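Local coordinates for FixK2 protein (Bradyrhizobium japonicum, PDB 4I2O), which binds DNA, here in a protein-DNA complex, and probably acts as a transcription regulator of the CRP/FNR superfamily linked to nitrogen fixation, at residues Gly89-Leu94 against Trp135-Gly140; Ala162-Glu167 against Leu180-Arg185. The protein carries 1 engineered substitution. One frame throughout, in Å; residues are numbered along the deposited sequence.

Interaction 1: residues Gly89-Leu94 against Trp135-Gly140; sequences GDVFGL and WAMTAG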
# COMPACT_ATOMS: atom_id res chain seq x y z
N GLY A 89 0.26 21.72 0.84
CA GLY A 89 0.79 21.40 2.15
C GLY A 89 1.34 19.98 2.25
O GLY A 89 2.14 19.69 3.15
N ASP A 90 0.96 19.10 1.34
CA ASP A 90 1.43 17.71 1.43
C ASP A 90 2.89 17.59 1.04
O ASP A 90 3.33 18.17 0.06
CB ASP A 90 0.63 16.79 0.48
CG ASP A 90 -0.79 16.50 0.96
OD1 ASP A 90 -1.13 16.76 2.13
OD2 ASP A 90 -1.57 15.95 0.14
N VAL A 91 3.65 16.76 1.76
CA VAL A 91 5.03 16.49 1.38
C VAL A 91 5.11 15.23 0.56
O VAL A 91 4.36 14.27 0.85
CB VAL A 91 5.91 16.38 2.61
CG1 VAL A 91 7.32 15.87 2.20
CG2 VAL A 91 6.00 17.74 3.30
N PHE A 92 5.95 15.19 -0.48
CA PHE A 92 6.06 13.96 -1.27
C PHE A 92 7.49 13.78 -1.76
O PHE A 92 8.33 14.70 -1.72
CB PHE A 92 5.04 13.94 -2.44
CG PHE A 92 5.30 15.00 -3.50
CD1 PHE A 92 5.98 14.67 -4.67
CD2 PHE A 92 4.84 16.32 -3.35
CE1 PHE A 92 6.21 15.60 -5.66
CE2 PHE A 92 5.09 17.32 -4.34
CZ PHE A 92 5.77 16.97 -5.51
N GLY A 93 7.77 12.56 -2.19
CA GLY A 93 9.06 12.21 -2.76
C GLY A 93 10.10 11.81 -1.74
O GLY A 93 11.25 11.58 -2.11
N LEU A 94 9.70 11.73 -0.46
CA LEU A 94 10.60 11.26 0.61
C LEU A 94 10.83 9.76 0.48
O LEU A 94 9.87 8.97 0.41
CB LEU A 94 10.02 11.57 2.00
CG LEU A 94 10.92 11.15 3.19
CD1 LEU A 94 12.25 11.91 3.26
CD2 LEU A 94 10.10 11.30 4.47
N TRP A 135 10.60 9.28 9.80
CA TRP A 135 9.95 7.96 9.97
C TRP A 135 8.43 8.13 10.01
O TRP A 135 7.68 7.42 9.32
CB TRP A 135 10.44 7.35 11.28
CG TRP A 135 9.93 5.97 11.50
CD1 TRP A 135 9.36 5.12 10.57
CD2 TRP A 135 9.93 5.28 12.75
NE1 TRP A 135 9.05 3.91 11.21
CE2 TRP A 135 9.38 4.01 12.54
CE3 TRP A 135 10.35 5.64 14.03
CZ2 TRP A 135 9.24 3.06 13.59
CZ3 TRP A 135 10.20 4.68 15.08
CH2 TRP A 135 9.65 3.43 14.83
N ALA A 136 7.95 9.09 10.80
CA ALA A 136 6.49 9.32 10.86
C ALA A 136 5.91 9.65 9.49
O ALA A 136 4.80 9.22 9.18
CB ALA A 136 6.15 10.43 11.88
N MET A 137 6.62 10.42 8.66
CA MET A 137 6.08 10.72 7.32
C MET A 137 5.89 9.45 6.52
O MET A 137 4.81 9.22 5.92
CB MET A 137 7.01 11.71 6.60
CG MET A 137 6.97 13.08 7.33
SD MET A 137 8.23 14.32 6.89
CE MET A 137 8.04 14.27 5.11
N THR A 138 6.93 8.64 6.46
CA THR A 138 6.87 7.40 5.69
C THR A 138 5.77 6.50 6.29
O THR A 138 5.02 5.77 5.57
CB THR A 138 8.27 6.75 5.75
OG1 THR A 138 9.18 7.63 5.08
CG2 THR A 138 8.26 5.30 5.05
N ALA A 139 5.64 6.51 7.61
CA ALA A 139 4.62 5.65 8.23
C ALA A 139 3.20 6.11 7.85
O ALA A 139 2.29 5.27 7.74
CB ALA A 139 4.76 5.59 9.74
N GLY A 140 3.01 7.42 7.68
CA GLY A 140 1.70 7.91 7.27
C GLY A 140 1.41 7.50 5.85
O GLY A 140 0.24 7.21 5.53
O HOH W 1 8.55 7.73 2.50

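Interaction 2: residues Ala162-Glu167 against Leu180-Arg185; sequences ATFLLE and LPMSRR. Engineered in segment 180-185: Ser-183 (natural residue Cys). With nucleotides of chain C.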
# COMPACT_ATOMS: atom_id res chain seq x y z
N ALA A 162 -17.32 6.49 -3.08
CA ALA A 162 -17.74 7.19 -1.88
C ALA A 162 -16.52 7.40 -0.97
O ALA A 162 -16.39 8.46 -0.36
CB ALA A 162 -18.79 6.38 -1.16
N THR A 163 -15.64 6.40 -0.88
CA THR A 163 -14.41 6.61 -0.07
C THR A 163 -13.64 7.81 -0.61
O THR A 163 -13.21 8.68 0.15
CB THR A 163 -13.50 5.38 -0.10
OG1 THR A 163 -14.25 4.33 0.46
CG2 THR A 163 -12.23 5.61 0.80
N PHE A 164 -13.45 7.85 -1.93
CA PHE A 164 -12.69 8.89 -2.59
C PHE A 164 -13.31 10.24 -2.30
O PHE A 164 -12.61 11.21 -1.92
CB PHE A 164 -12.66 8.63 -4.10
CG PHE A 164 -12.20 9.84 -4.90
CD1 PHE A 164 -10.81 10.11 -5.00
CD2 PHE A 164 -13.12 10.64 -5.55
CE1 PHE A 164 -10.34 11.19 -5.74
CE2 PHE A 164 -12.68 11.79 -6.31
CZ PHE A 164 -11.26 12.04 -6.41
N LEU A 165 -14.62 10.39 -2.51
CA LEU A 165 -15.27 11.71 -2.26
C LEU A 165 -15.12 12.18 -0.81
O LEU A 165 -14.85 13.36 -0.53
CB LEU A 165 -16.74 11.60 -2.53
CG LEU A 165 -17.08 11.47 -4.01
CD1 LEU A 165 -18.55 10.99 -4.25
CD2 LEU A 165 -16.73 12.75 -4.82
N LEU A 166 -15.27 11.28 0.13
CA LEU A 166 -15.02 11.63 1.53
C LEU A 166 -13.58 12.03 1.85
O LEU A 166 -13.36 12.96 2.63
CB LEU A 166 -15.51 10.51 2.45
CG LEU A 166 -17.04 10.26 2.49
CD1 LEU A 166 -17.26 8.88 3.14
CD2 LEU A 166 -17.76 11.34 3.27
N GLU A 167 -12.61 11.31 1.27
CA GLU A 167 -11.20 11.68 1.43
C GLU A 167 -10.96 13.08 0.84
O GLU A 167 -10.29 13.95 1.46
CB GLU A 167 -10.30 10.66 0.71
CG GLU A 167 -8.84 11.03 0.89
CD GLU A 167 -7.87 10.14 0.15
OE1 GLU A 167 -8.24 9.39 -0.79
OE2 GLU A 167 -6.69 10.20 0.51
N LEU A 180 -12.11 19.79 -7.55
CA LEU A 180 -11.23 18.64 -7.72
C LEU A 180 -10.27 19.01 -8.83
O LEU A 180 -10.69 19.62 -9.84
CB LEU A 180 -12.06 17.44 -8.21
CG LEU A 180 -12.90 16.77 -7.12
CD1 LEU A 180 -13.68 15.61 -7.79
CD2 LEU A 180 -12.08 16.32 -5.90
N PRO A 181 -8.98 18.73 -8.64
CA PRO A 181 -8.06 19.20 -9.70
C PRO A 181 -7.86 18.19 -10.82
O PRO A 181 -7.29 18.61 -11.86
CB PRO A 181 -6.72 19.37 -8.98
CG PRO A 181 -6.78 18.27 -7.84
CD PRO A 181 -8.26 18.43 -7.37
N MET A 182 -8.28 16.92 -10.64
CA MET A 182 -7.95 15.88 -11.57
C MET A 182 -9.18 15.38 -12.41
O MET A 182 -10.37 15.57 -12.01
CB MET A 182 -7.31 14.70 -10.76
CG MET A 182 -8.35 13.85 -9.98
SD MET A 182 -9.16 14.62 -8.59
CE MET A 182 -7.93 14.61 -7.27
N SER A 183 -8.85 14.74 -13.53
CA SER A 183 -9.80 14.20 -14.48
C SER A 183 -10.43 12.92 -13.97
O SER A 183 -9.97 12.34 -12.98
CB SER A 183 -9.06 13.84 -15.78
OG SER A 183 -8.15 12.78 -15.48
N ARG A 184 -11.47 12.47 -14.67
CA ARG A 184 -12.14 11.23 -14.32
C ARG A 184 -11.19 10.04 -14.53
O ARG A 184 -11.26 8.99 -13.83
CB ARG A 184 -13.44 11.10 -15.21
CG ARG A 184 -14.53 12.22 -14.91
CD ARG A 184 -15.08 12.11 -13.46
NE ARG A 184 -16.34 12.88 -13.30
CZ ARG A 184 -16.47 14.01 -12.59
NH1 ARG A 184 -15.43 14.60 -11.95
NH2 ARG A 184 -17.68 14.55 -12.53
N ARG A 185 -10.31 10.15 -15.52
CA ARG A 185 -9.36 9.07 -15.74
C ARG A 185 -8.36 8.99 -14.57
O ARG A 185 -7.96 7.86 -14.15
CB ARG A 185 -8.60 9.35 -17.04
CG ARG A 185 -7.54 8.25 -17.35
CD ARG A 185 -6.84 8.54 -18.70
NE ARG A 185 -7.75 8.15 -19.79
CZ ARG A 185 -8.03 6.87 -20.06
NH1 ARG A 185 -7.44 5.87 -19.37
NH2 ARG A 185 -8.88 6.56 -21.01
P DA C 7 -13.02 15.13 -16.90
OP1 DA C 7 -12.89 15.89 -15.64
OP2 DA C 7 -12.31 13.81 -17.07
O5' DA C 7 -14.53 14.82 -17.23
C5' DA C 7 -15.53 15.97 -17.24
C4' DA C 7 -16.87 15.36 -17.66
O4' DA C 7 -16.81 15.06 -19.07
C3' DA C 7 -17.24 14.08 -16.93
O3' DA C 7 -18.44 14.47 -16.18
C2' DA C 7 -17.54 13.04 -18.06
C1' DA C 7 -17.69 13.98 -19.29
N9 DA C 7 -17.21 13.34 -20.51
C8 DA C 7 -15.95 12.85 -20.76
N7 DA C 7 -15.79 12.33 -21.97
C5 DA C 7 -17.04 12.54 -22.58
C6 DA C 7 -17.51 12.21 -23.85
N6 DA C 7 -16.69 11.62 -24.73
N1 DA C 7 -18.82 12.56 -24.18
C2 DA C 7 -19.53 13.16 -23.18
N3 DA C 7 -19.14 13.48 -21.91
C4 DA C 7 -17.90 13.16 -21.70
P DT C 8 -19.31 13.33 -15.37
OP1 DT C 8 -20.12 14.14 -14.35
OP2 DT C 8 -18.46 12.17 -15.15
O5' DT C 8 -20.44 12.84 -16.48
C5' DT C 8 -21.29 13.89 -16.93
C4' DT C 8 -22.18 13.29 -18.00
O4' DT C 8 -21.39 12.81 -19.11
C3' DT C 8 -22.98 12.06 -17.54
O3' DT C 8 -24.31 12.41 -17.85
C2' DT C 8 -22.58 10.85 -18.38
C1' DT C 8 -22.00 11.56 -19.58
N1 DT C 8 -20.88 10.83 -20.33
C2 DT C 8 -21.01 10.53 -21.68
O2 DT C 8 -22.03 10.72 -22.36
N3 DT C 8 -19.93 9.96 -22.28
C4 DT C 8 -18.71 9.65 -21.64
O4 DT C 8 -17.78 9.18 -22.30
C5 DT C 8 -18.62 9.97 -20.22
C7 DT C 8 -17.34 9.66 -19.45
C6 DT C 8 -19.69 10.57 -19.62

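Interaction 1: residues Gly89-Leu94 against Trp135-Gly140
Val-91 and Leu-94 meet Met-137, and Leu-94 also touches Thr-138; no aromatic ring takes part in the contact itself. The Phe-92 ring turns away and stacks with His-86. Trp-135 also points away, and its NE1 bonds Thr-138 OG1 of the second subunit. Leu-94 packs on Trp-135 of the second subunit as well.

The contact joins the cyclic nucleotide-binding-type beta-barrel to helix 128-154, the long dimer helix of the CRP/FNR fold. Met-137 is its centre. The chain bends at chi3 (50°), which folds the CE methyl back between the two aliphatic side chains. Both cross Met-137 at about a right angle. Val-91 CG1 lies 3.4 Å from Met-137 CE, tighter than a usual carbon contact. Leu-94 CD2 touches the methionine at two points, 3.7 Å from CE and 3.8 Å from CB of Met-137. Val-61 of strand 60-64 backs both Val-91 and Leu-94.

No direct hydrogen bond crosses between the segments. Thr-138 OG1 serves the dimer interface, where it accepts from Trp-135 NE1 of the second subunit. The same hydroxyl donates to a water 2.7 Å from Thr-138 OG1, and that water donates to Leu-94 O at 2.8 Å.

Interaction 2: residues Ala162-Glu167 against Leu180-Arg185
Phe-164 reaches from helix 157-172 to meet Met-182 and Leu-180 along the edge of its ring. CG of Phe-164 stands opposite the backbone N (chi1 165°), which brings the ring to Met-182.

The packing is apolar with one sulfur contact. Met-182 SD lies 4.0 Å from Phe-164 CZ; seen from the ring centroid it is 86° off the normal, a Met-aromatic contact at the edge. Leu-180 CD1 touches the same edge, 4.2 Å from Phe-164 CE2. Ile-187 of helix 184-191 packs on both Phe-164 and Met-182.

The bonds to DNA come from Arg-184. Arg-184 N donates almost straight to OP2 of DA7 of chain C at 2.9 Å. The side chain bends at chi2 and grips the next phosphate: Arg-184 NE donates to OP2 of DT8 of chain C at 2.9 Å, and NH2 to OP1 of DT8 of chain C at 3.1 Å. NH2 also bonds Ala-216 O.

Ser-183, engineered from cysteine, is the N-cap of helix 184-191, and its OG bonds Asp-186 N. The fold is the Crp-like helix-turn-helix domain: helix 157-172 packs through Phe-164 on the lead-in to helix 184-191, whose N-terminus meets the phosphates.

Interactions 1 and 2 lie on opposite sides of the chain's centre, with their own centres 21 Å apart. Their nearest atoms are about 8 Å apart and do not touch. Interaction 1 belongs to the barrel and dimer helix, and interaction 2 to the DNA-binding domain. Helix 128-154 carries segment 135-140, and helix 157-172, which follows it in the chain, carries segment 162-167. Arg-171 of helix 157-172 links the two interactions: it forms salt bridges to Asp-90 and to Glu-167. Glu-167 bonds His-144 on the dimer helix too. Only interaction 2 meets the DNA; the nearest atom of interaction 1 is about 19 Å from the bound nucleic acid.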